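Local coordinates for polyhomeotic-proximal chromatin protein (Drosophila melanogaster, PDB 1KW4) that helps Polycomb group complexes keep homeotic genes repressed during development, its SAM domain, the part present here, assembling into a helical polymer, at residues A[52-57]-A[67-72]. The protein carries 1 engineered substitution. Residues are numbered along the deposited sequence; the frame is centred on the assembly and turned at random.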
loop_
_atom_site.group_PDB
_atom_site.type_symbol
_atom_site.label_atom_id
_atom_site.label_comp_id
_atom_site.label_asym_id
_atom_site.label_seq_id
_atom_site.Cartn_x
_atom_site.Cartn_y
_atom_site.Cartn_z
ATOM N N LEU A 52 -6.442 -0.884 -4.644
ATOM C CA LEU A 52 -5.622 -2.091 -4.626
ATOM C C LEU A 52 -6.269 -3.288 -3.941
ATOM O O LEU A 52 -6.655 -3.222 -2.775
ATOM C CB LEU A 52 -4.266 -1.808 -3.969
ATOM C CG LEU A 52 -3.157 -1.273 -4.877
ATOM C CD1 LEU A 52 -1.937 -0.888 -4.040
ATOM C CD2 LEU A 52 -2.787 -2.336 -5.901
ATOM N N LYS A 53 -6.383 -4.385 -4.680
ATOM C CA LYS A 53 -6.960 -5.610 -4.148
ATOM C C LYS A 53 -5.838 -6.627 -4.002
ATOM O O LYS A 53 -4.759 -6.455 -4.562
ATOM C CB LYS A 53 -8.019 -6.168 -5.104
ATOM C CG LYS A 53 -9.217 -5.264 -5.335
ATOM C CD LYS A 53 -10.160 -5.890 -6.357
ATOM C CE LYS A 53 -11.393 -5.029 -6.593
ATOM N NZ LYS A 53 -12.290 -5.639 -7.619
ATOM N N GLU A 54 -6.100 -7.692 -3.255
ATOM C CA GLU A 54 -5.111 -8.740 -3.051
ATOM C C GLU A 54 -4.569 -9.263 -4.391
ATOM O O GLU A 54 -3.370 -9.504 -4.527
ATOM C CB GLU A 54 -5.741 -9.868 -2.225
ATOM C CG GLU A 54 -4.864 -11.087 -1.994
ATOM C CD GLU A 54 -4.953 -12.085 -3.125
ATOM O OE1 GLU A 54 -6.087 -12.447 -3.503
ATOM O OE2 GLU A 54 -3.895 -12.513 -3.633
ATOM N N LYS A 55 -5.447 -9.409 -5.383
ATOM C CA LYS A 55 -5.043 -9.908 -6.703
ATOM C C LYS A 55 -3.980 -9.037 -7.377
ATOM O O LYS A 55 -3.049 -9.550 -8.000
ATOM C CB LYS A 55 -6.260 -10.012 -7.634
ATOM C CG LYS A 55 -6.769 -8.663 -8.132
ATOM C CD LYS A 55 -7.794 -8.795 -9.253
ATOM C CE LYS A 55 -9.139 -9.278 -8.742
ATOM N NZ LYS A 55 -10.154 -9.304 -9.837
ATOM N N HIS A 56 -4.132 -7.720 -7.264
ATOM C CA HIS A 56 -3.194 -6.777 -7.864
ATOM C C HIS A 56 -1.833 -6.833 -7.180
ATOM O O HIS A 56 -0.794 -6.766 -7.837
ATOM C CB HIS A 56 -3.755 -5.356 -7.761
ATOM C CG HIS A 56 -5.064 -5.173 -8.463
ATOM N ND1 HIS A 56 -6.069 -4.375 -7.962
ATOM C CD2 HIS A 56 -5.524 -5.668 -9.636
ATOM C CE1 HIS A 56 -7.094 -4.388 -8.798
ATOM N NE2 HIS A 56 -6.789 -5.163 -9.821
ATOM N N LEU A 57 -1.852 -6.945 -5.857
ATOM C CA LEU A 57 -0.630 -7.007 -5.065
ATOM C C LEU A 57 0.159 -8.279 -5.357
ATOM O O LEU A 57 1.351 -8.226 -5.658
ATOM C CB LEU A 57 -0.973 -6.952 -3.572
ATOM C CG LEU A 57 -1.617 -5.654 -3.072
ATOM C CD1 LEU A 57 -2.148 -5.832 -1.658
ATOM C CD2 LEU A 57 -0.595 -4.538 -3.127
ATOM N N PRO A 67 2.164 -10.175 3.325
ATOM C CA PRO A 67 2.251 -8.715 3.246
ATOM C C PRO A 67 1.056 -8.124 2.500
ATOM O O PRO A 67 0.517 -7.097 2.901
ATOM C CB PRO A 67 3.570 -8.490 2.511
ATOM C CG PRO A 67 4.405 -9.634 2.983
ATOM C CD PRO A 67 3.440 -10.801 2.931
ATOM N N ALA A 68 0.640 -8.778 1.417
ATOM C CA ALA A 68 -0.490 -8.296 0.629
ATOM C C ALA A 68 -1.767 -8.220 1.469
ATOM O O ALA A 68 -2.506 -7.236 1.398
ATOM C CB ALA A 68 -0.714 -9.197 -0.587
ATOM N N LEU A 69 -2.024 -9.255 2.265
ATOM C CA LEU A 69 -3.220 -9.272 3.109
ATOM C C LEU A 69 -3.196 -8.177 4.171
ATOM O O LEU A 69 -4.224 -7.553 4.457
ATOM C CB LEU A 69 -3.375 -10.632 3.793
ATOM C CG LEU A 69 -3.722 -11.813 2.884
ATOM C CD1 LEU A 69 -3.612 -13.108 3.677
ATOM C CD2 LEU A 69 -5.124 -11.641 2.321
ATOM N N LYS A 70 -2.027 -7.952 4.758
ATOM C CA LYS A 70 -1.875 -6.937 5.792
ATOM C C LYS A 70 -2.113 -5.527 5.252
ATOM O O LYS A 70 -2.708 -4.690 5.934
ATOM C CB LYS A 70 -0.486 -7.057 6.427
ATOM C CG LYS A 70 -0.326 -8.348 7.232
ATOM C CD LYS A 70 1.110 -8.859 7.266
ATOM C CE LYS A 70 1.993 -8.030 8.168
ATOM N NZ LYS A 70 3.341 -8.653 8.286
ATOM N N ILE A 71 -1.664 -5.260 4.028
ATOM C CA ILE A 71 -1.865 -3.940 3.435
ATOM C C ILE A 71 -3.350 -3.683 3.173
ATOM O O ILE A 71 -3.889 -2.642 3.554
ATOM C CB ILE A 71 -1.072 -3.795 2.114
ATOM C CG1 ILE A 71 0.429 -3.797 2.423
ATOM C CG2 ILE A 71 -1.470 -2.505 1.387
ATOM C CD1 ILE A 71 1.306 -3.894 1.192
ATOM N N VAL A 72 -4.015 -4.635 2.529
ATOM C CA VAL A 72 -5.436 -4.479 2.236
ATOM C C VAL A 72 -6.246 -4.281 3.517
ATOM O O VAL A 72 -7.134 -3.428 3.574
ATOM C CB VAL A 72 -5.987 -5.706 1.466
ATOM C CG1 VAL A 72 -7.498 -5.585 1.291
ATOM C CG2 VAL A 72 -5.317 -5.799 0.105
#
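L57 and A68 bring helices 54-60 and 65-78 of the SAM domain together, their CB atoms 3.7 Å apart. Followed outward, the L57 side chain first sets CB against that methyl; CG then lies anti to its own carbonyl carbon (chi1 -65°), a rotamer that carries the branch CD1 forward to the partner helix. There CD1 sits 3.4 Å from A68 O. It also meets V72 CG2 at 3.6 Å, with I71 CB more loosely approached. A68 O is already engaged as acceptor for V72 N, one turn on, so L57 CD1 rests against a carbonyl hydrogen-bonded within helix 65-78. L57 and I71, both buried, also touch F39 of helix 36-41, which links these two helices to a third within the SAM bundle.

V72 closes the other end. Its CG2 leans across L57 CD1 and over the first turn of helix 54-60, 3.9 Å from E54 N and 4.1 Å from L52 O. K53 precedes this helix as N-cap residue, and its backbone N donates a hydrogen bond to H56 ND1 (3.3 Å), approaching from 31° out of the imidazole plane. At the margin of the contact, E54 CG and L69 CD2 approach only loosely. With methyl groups prominent in the closest approaches, the helices are joined here by van der Waals contact and apolar burial, which suggests that complementary shape rather than polar pairing governs their fit.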